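Local structure of beta-L-arabinobiosidase (Bacteroides thetaiotaomicron, 5MQR) at residues S67-M79 / Q90-Q104. The protein probably hydrolyses glycosidic bonds of complex plant pectin, acting as a beta-L-arabinobiosidase and possibly as an exo-alpha-sialidase. Numbering follows the deposited sequence.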
loop_
_atom_site.group_PDB
_atom_site.type_symbol
_atom_site.label_atom_id
_atom_site.label_comp_id
_atom_site.label_asym_id
_atom_site.label_seq_id
_atom_site.Cartn_x
_atom_site.Cartn_y
_atom_site.Cartn_z
ATOM N N SER A 67 -19.859 -18.319 -31.430
ATOM C CA SER A 67 -19.355 -17.478 -30.339
ATOM C C SER A 67 -20.275 -17.394 -29.127
ATOM O O SER A 67 -19.818 -16.962 -28.075
ATOM C CB SER A 67 -19.025 -16.051 -30.829
ATOM O OG SER A 67 -20.199 -15.325 -31.165
ATOM N N ASN A 68 -21.553 -17.780 -29.276
ATOM C CA ASN A 68 -22.498 -17.794 -28.160
ATOM C C ASN A 68 -23.066 -19.179 -27.819
ATOM O O ASN A 68 -24.108 -19.280 -27.164
ATOM C CB ASN A 68 -23.614 -16.751 -28.366
ATOM C CG ASN A 68 -24.553 -17.076 -29.524
ATOM O OD1 ASN A 68 -24.801 -18.241 -29.857
ATOM N ND2 ASN A 68 -25.101 -16.027 -30.134
ATOM N N GLY A 69 -22.371 -20.228 -28.253
ATOM C CA GLY A 69 -22.795 -21.597 -27.995
ATOM C C GLY A 69 -24.046 -21.998 -28.746
ATOM O O GLY A 69 -24.790 -22.871 -28.288
ATOM N N ASN A 70 -24.250 -21.384 -29.919
ATOM C CA ASN A 70 -25.389 -21.661 -30.817
ATOM C C ASN A 70 -26.756 -21.484 -30.167
ATOM O O ASN A 70 -27.646 -22.313 -30.323
ATOM C CB ASN A 70 -25.239 -23.032 -31.493
ATOM C CG ASN A 70 -24.077 -23.054 -32.473
ATOM O OD1 ASN A 70 -23.083 -23.756 -32.238
ATOM N ND2 ASN A 70 -24.171 -22.242 -33.570
ATOM N N GLY A 71 -26.889 -20.384 -29.427
ATOM C CA GLY A 71 -28.188 -19.909 -28.954
ATOM C C GLY A 71 -28.704 -20.489 -27.664
ATOM O O GLY A 71 -29.837 -20.204 -27.278
ATOM N N TRP A 72 -27.893 -21.279 -26.976
ATOM C CA TRP A 72 -28.309 -21.825 -25.684
ATOM C C TRP A 72 -28.239 -20.697 -24.628
ATOM O O TRP A 72 -27.274 -19.917 -24.603
ATOM C CB TRP A 72 -27.432 -23.018 -25.323
ATOM C CG TRP A 72 -27.629 -24.212 -26.211
ATOM C CD1 TRP A 72 -28.016 -24.205 -27.510
ATOM C CD2 TRP A 72 -27.415 -25.585 -25.873
ATOM N NE1 TRP A 72 -28.087 -25.478 -27.998
ATOM C CE2 TRP A 72 -27.726 -26.349 -27.011
ATOM C CE3 TRP A 72 -27.022 -26.246 -24.715
ATOM C CZ2 TRP A 72 -27.656 -27.745 -27.023
ATOM C CZ3 TRP A 72 -26.966 -27.625 -24.724
ATOM C CH2 TRP A 72 -27.274 -28.358 -25.867
ATOM N N THR A 73 -29.288 -20.579 -23.806
ATOM C CA THR A 73 -29.425 -19.458 -22.871
ATOM C C THR A 73 -29.344 -19.807 -21.379
ATOM O O THR A 73 -29.438 -18.904 -20.559
ATOM C CB THR A 73 -30.712 -18.665 -23.120
ATOM O OG1 THR A 73 -31.839 -19.472 -22.790
ATOM C CG2 THR A 73 -30.782 -18.217 -24.586
ATOM N N TYR A 74 -29.176 -21.086 -21.046
ATOM C CA TYR A 74 -28.729 -21.521 -19.730
ATOM C C TYR A 74 -27.265 -21.897 -19.841
ATOM O O TYR A 74 -26.930 -22.891 -20.474
ATOM C CB TYR A 74 -29.534 -22.718 -19.206
ATOM C CG TYR A 74 -29.019 -23.240 -17.872
ATOM C CD1 TYR A 74 -29.387 -22.631 -16.688
ATOM C CD2 TYR A 74 -28.157 -24.332 -17.806
ATOM C CE1 TYR A 74 -28.925 -23.091 -15.468
ATOM C CE2 TYR A 74 -27.682 -24.799 -16.593
ATOM C CZ TYR A 74 -28.064 -24.170 -15.427
ATOM O OH TYR A 74 -27.596 -24.624 -14.217
ATOM N N ASN A 75 -26.404 -21.093 -19.216
ATOM C CA ASN A 75 -24.964 -21.280 -19.258
ATOM C C ASN A 75 -24.450 -21.019 -17.840
ATOM O O ASN A 75 -24.713 -19.942 -17.292
ATOM C CB ASN A 75 -24.318 -20.302 -20.250
ATOM C CG ASN A 75 -24.878 -20.420 -21.677
ATOM O OD1 ASN A 75 -24.535 -21.352 -22.416
ATOM N ND2 ASN A 75 -25.741 -19.460 -22.067
ATOM N N HIS A 76 -23.715 -21.973 -17.244
ATOM C CA HIS A 76 -23.386 -21.909 -15.811
ATOM C C HIS A 76 -22.173 -22.768 -15.456
ATOM O O HIS A 76 -21.659 -23.510 -16.296
ATOM C CB HIS A 76 -24.613 -22.363 -15.020
ATOM C CG HIS A 76 -24.624 -21.985 -13.575
ATOM N ND1 HIS A 76 -24.133 -20.789 -13.088
ATOM C CD2 HIS A 76 -25.139 -22.637 -12.505
ATOM C CE1 HIS A 76 -24.328 -20.731 -11.789
ATOM N NE2 HIS A 76 -24.941 -21.838 -11.410
ATOM N N GLN A 77 -21.702 -22.616 -14.216
ATOM C CA GLN A 77 -20.732 -23.520 -13.593
ATOM C C GLN A 77 -19.403 -23.579 -14.334
ATOM O O GLN A 77 -19.028 -24.636 -14.879
ATOM C CB GLN A 77 -21.339 -24.906 -13.455
ATOM C CG GLN A 77 -20.528 -25.823 -12.555
ATOM C CD GLN A 77 -21.343 -26.373 -11.421
ATOM O OE1 GLN A 77 -20.946 -26.248 -10.251
ATOM N NE2 GLN A 77 -22.514 -26.944 -11.740
ATOM N N PRO A 78 -18.699 -22.432 -14.383
ATOM C CA PRO A 78 -17.420 -22.437 -15.059
ATOM C C PRO A 78 -16.313 -23.110 -14.256
ATOM O O PRO A 78 -16.368 -23.134 -13.022
ATOM C CB PRO A 78 -17.126 -20.946 -15.285
ATOM C CG PRO A 78 -17.837 -20.260 -14.177
ATOM C CD PRO A 78 -19.066 -21.085 -13.908
HETATM N N MSE A 79 -15.341 -23.650 -14.981
HETATM C CA MSE A 79 -14.081 -24.171 -14.439
HETATM C C MSE A 79 -12.967 -23.482 -15.168
HETATM O O MSE A 79 -13.139 -23.020 -16.302
HETATM C CB MSE A 79 -13.939 -25.676 -14.641
HETATM C CG MSE A 79 -15.140 -26.456 -14.111
HETATM SE SE MSE A 79 -15.072 -26.515 -12.142
HETATM C CE MSE A 79 -17.006 -26.263 -11.774
ATOM N N GLN A 90 -14.018 -23.840 -19.022
ATOM C CA GLN A 90 -15.028 -24.878 -19.257
ATOM C C GLN A 90 -16.327 -24.369 -18.652
ATOM O O GLN A 90 -16.291 -23.735 -17.604
ATOM C CB GLN A 90 -14.619 -26.159 -18.546
ATOM C CG GLN A 90 -15.364 -27.386 -18.979
ATOM C CD GLN A 90 -15.439 -28.489 -17.917
ATOM O OE1 GLN A 90 -15.967 -28.272 -16.831
ATOM N NE2 GLN A 90 -14.954 -29.684 -18.251
ATOM N N TYR A 91 -17.458 -24.618 -19.307
ATOM C CA TYR A 91 -18.756 -24.323 -18.729
ATOM C C TYR A 91 -19.815 -25.274 -19.268
ATOM O O TYR A 91 -19.610 -25.927 -20.280
ATOM C CB TYR A 91 -19.150 -22.839 -18.924
ATOM C CG TYR A 91 -19.545 -22.400 -20.312
ATOM C CD1 TYR A 91 -18.587 -21.938 -21.220
ATOM C CD2 TYR A 91 -20.878 -22.422 -20.713
ATOM C CE1 TYR A 91 -18.945 -21.510 -22.494
ATOM C CE2 TYR A 91 -21.251 -22.009 -21.992
ATOM C CZ TYR A 91 -20.289 -21.574 -22.883
ATOM O OH TYR A 91 -20.667 -21.153 -24.130
ATOM N N LEU A 92 -20.942 -25.353 -18.575
ATOM C CA LEU A 92 -22.012 -26.199 -19.024
ATOM C C LEU A 92 -23.235 -25.430 -19.424
ATOM O O LEU A 92 -23.435 -24.308 -19.014
ATOM C CB LEU A 92 -22.344 -27.285 -18.025
ATOM C CG LEU A 92 -22.886 -26.934 -16.669
ATOM C CD1 LEU A 92 -24.413 -26.870 -16.643
ATOM C CD2 LEU A 92 -22.351 -28.019 -15.702
ATOM N N ALA A 93 -24.035 -26.060 -20.269
ATOM C CA ALA A 93 -25.114 -25.371 -20.920
ATOM C C ALA A 93 -26.253 -26.313 -21.248
ATOM O O ALA A 93 -26.044 -27.478 -21.587
ATOM C CB ALA A 93 -24.602 -24.677 -22.191
ATOM N N ASP A 94 -27.459 -25.769 -21.142
ATOM C CA ASP A 94 -28.673 -26.368 -21.659
ATOM C C ASP A 94 -29.339 -25.270 -22.526
ATOM O O ASP A 94 -29.041 -24.062 -22.371
ATOM C CB ASP A 94 -29.624 -26.755 -20.519
ATOM C CG ASP A 94 -29.102 -27.924 -19.617
ATOM O OD1 ASP A 94 -27.906 -27.995 -19.271
ATOM O OD2 ASP A 94 -29.938 -28.752 -19.204
ATOM N N PRO A 95 -30.243 -25.667 -23.439
ATOM C CA PRO A 95 -30.863 -24.652 -24.287
ATOM C C PRO A 95 -31.598 -23.544 -23.548
ATOM O O PRO A 95 -31.579 -22.407 -24.024
ATOM C CB PRO A 95 -31.822 -25.464 -25.161
ATOM C CG PRO A 95 -31.075 -26.743 -25.338
ATOM C CD PRO A 95 -30.504 -27.018 -23.965
ATOM N N SER A 96 -32.198 -23.833 -22.396
ATOM C CA SER A 96 -32.875 -22.755 -21.676
ATOM C C SER A 96 -33.085 -22.923 -20.180
ATOM O O SER A 96 -33.138 -21.920 -19.470
ATOM C CB SER A 96 -34.241 -22.495 -22.327
ATOM O OG SER A 96 -35.011 -23.679 -22.302
ATOM N N ASP A 97 -33.252 -24.157 -19.715
ATOM C CA ASP A 97 -33.690 -24.430 -18.349
ATOM C C ASP A 97 -32.736 -25.414 -17.659
ATOM O O ASP A 97 -32.292 -26.405 -18.256
ATOM C CB ASP A 97 -35.098 -25.002 -18.386
ATOM C CG ASP A 97 -36.130 -23.993 -18.882
ATOM O OD1 ASP A 97 -36.312 -23.828 -20.106
ATOM O OD2 ASP A 97 -36.777 -23.349 -18.043
ATOM N N GLU A 98 -32.412 -25.122 -16.409
ATOM C CA GLU A 98 -31.610 -26.017 -15.569
ATOM C C GLU A 98 -32.320 -27.345 -15.433
ATOM O O GLU A 98 -33.544 -27.392 -15.197
ATOM C CB GLU A 98 -31.364 -25.416 -14.170
ATOM C CG GLU A 98 -30.338 -26.172 -13.323
ATOM C CD GLU A 98 -29.923 -25.423 -12.058
ATOM O OE1 GLU A 98 -29.184 -24.425 -12.157
ATOM O OE2 GLU A 98 -30.357 -25.833 -10.962
ATOM N N HIS A 99 -31.547 -28.411 -15.664
ATOM C CA HIS A 99 -32.021 -29.793 -15.586
ATOM C C HIS A 99 -33.077 -30.158 -16.632
ATOM O O HIS A 99 -33.791 -31.173 -16.478
ATOM C CB HIS A 99 -32.542 -30.116 -14.171
ATOM C CG HIS A 99 -31.535 -29.871 -13.083
ATOM N ND1 HIS A 99 -31.892 -29.714 -11.761
ATOM C CD2 HIS A 99 -30.183 -29.764 -13.123
ATOM C CE1 HIS A 99 -30.805 -29.522 -11.034
ATOM N NE2 HIS A 99 -29.757 -29.544 -11.838
ATOM N N VAL A 100 -33.167 -29.357 -17.694
ATOM C CA VAL A 100 -34.019 -29.686 -18.827
ATOM C C VAL A 100 -33.084 -29.958 -19.994
ATOM O O VAL A 100 -32.383 -29.044 -20.450
ATOM C CB VAL A 100 -35.046 -28.576 -19.158
ATOM C CG1 VAL A 100 -35.888 -28.961 -20.384
ATOM C CG2 VAL A 100 -35.938 -28.323 -17.942
ATOM N N PRO A 101 -33.060 -31.214 -20.475
ATOM C CA PRO A 101 -32.135 -31.577 -21.550
ATOM C C PRO A 101 -32.486 -30.898 -22.881
ATOM O O PRO A 101 -33.598 -30.395 -23.011
ATOM C CB PRO A 101 -32.295 -33.089 -21.660
ATOM C CG PRO A 101 -33.659 -33.380 -21.121
ATOM C CD PRO A 101 -33.981 -32.310 -20.126
ATOM N N PRO A 102 -31.575 -30.858 -23.854
ATOM C CA PRO A 102 -30.230 -31.439 -23.752
ATOM C C PRO A 102 -29.247 -30.597 -22.940
ATOM O O PRO A 102 -29.580 -29.521 -22.458
ATOM C CB PRO A 102 -29.787 -31.588 -25.228
ATOM C CG PRO A 102 -30.596 -30.580 -25.978
ATOM C CD PRO A 102 -31.901 -30.452 -25.236
ATOM N N SER A 103 -28.046 -31.129 -22.774
ATOM C CA SER A 103 -27.076 -30.583 -21.854
ATOM C C SER A 103 -25.707 -31.022 -22.318
ATOM O O SER A 103 -25.527 -32.189 -22.713
ATOM C CB SER A 103 -27.359 -31.117 -20.440
ATOM O OG SER A 103 -26.568 -30.477 -19.449
ATOM N N GLN A 104 -24.745 -30.107 -22.264
ATOM C CA GLN A 104 -23.394 -30.392 -22.716
ATOM C C GLN A 104 -22.412 -29.468 -22.053
ATOM O O GLN A 104 -22.827 -28.532 -21.367
ATOM C CB GLN A 104 -23.289 -30.225 -24.225
ATOM C CG GLN A 104 -23.524 -28.809 -24.697
ATOM C CD GLN A 104 -23.876 -28.719 -26.167
ATOM O OE1 GLN A 104 -24.204 -29.710 -26.818
ATOM N NE2 GLN A 104 -23.806 -27.505 -26.700
HETATM O O HOH W 1 -23.296 -21.033 -24.651
HETATM O O HOH W 2 -24.608 -25.688 -28.824
HETATM O O HOH W 3 -32.124 -21.069 -26.347
HETATM O O HOH W 4 -32.967 -19.354 -20.331
HETATM O O HOH W 5 -18.339 -27.082 -16.348
#
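The antiparallel beta hairpin of strands 74-83 and 86-94 opens a four-stranded sheet in the N-terminal beta-propeller region, a blade-like arrangement; Tyr74 pairs with Asp94, His76 with Leu92 and Met79 with Gln90. A beta bulge between His76 and Met79 shifts the register by one residue, and water 5 joins Gln77 O to Gln90 OE1 there, while Gln90 NE2 donates to Met166 O. Beyond the strands, Thr73 N donates to Pro95 O (2.9 Å). In the preceding loop, Trp72 is sandwiched. Pro95 lies over one face, its CD 3.7 Å from the centroid of the six-membered ring, a CH-pi contact. Across the opposite face the amide of Gln104 lies almost flat, 13° from the indole plane, with its CD 3.4 Å from Trp72 CH2. The ring's edge reaches the backbone of Ala93, while Pro102 CG approaches CH2. With CG set anti to the carbonyl carbon, the indole extends alongside Pro95. Replacing this indole with an alanine is likely to leave the Pro95 ring and the Gln104 amide without the flat surface between them, opening a gap beside Ala93. Tyr74, its CG swung opposite the backbone N (chi1 176°), lays one ring face against the Glu98 backbone and turns an edge to Leu92 CD1. Asn75 projects to the other side of the sheet, where its ND2 donates to Trp72 O and to Glu396 O, while OD1 sits 3.3 Å from Ala93 CB; water 1 bridges OD1 to Tyr91 OH. Back on the Tyr74 side, Glu98 OE1 also forms a salt bridge with Lys395, and Tyr74 OH donates to this same oxygen at 2.6 Å, meeting its anti side 27° out of the carboxylate plane.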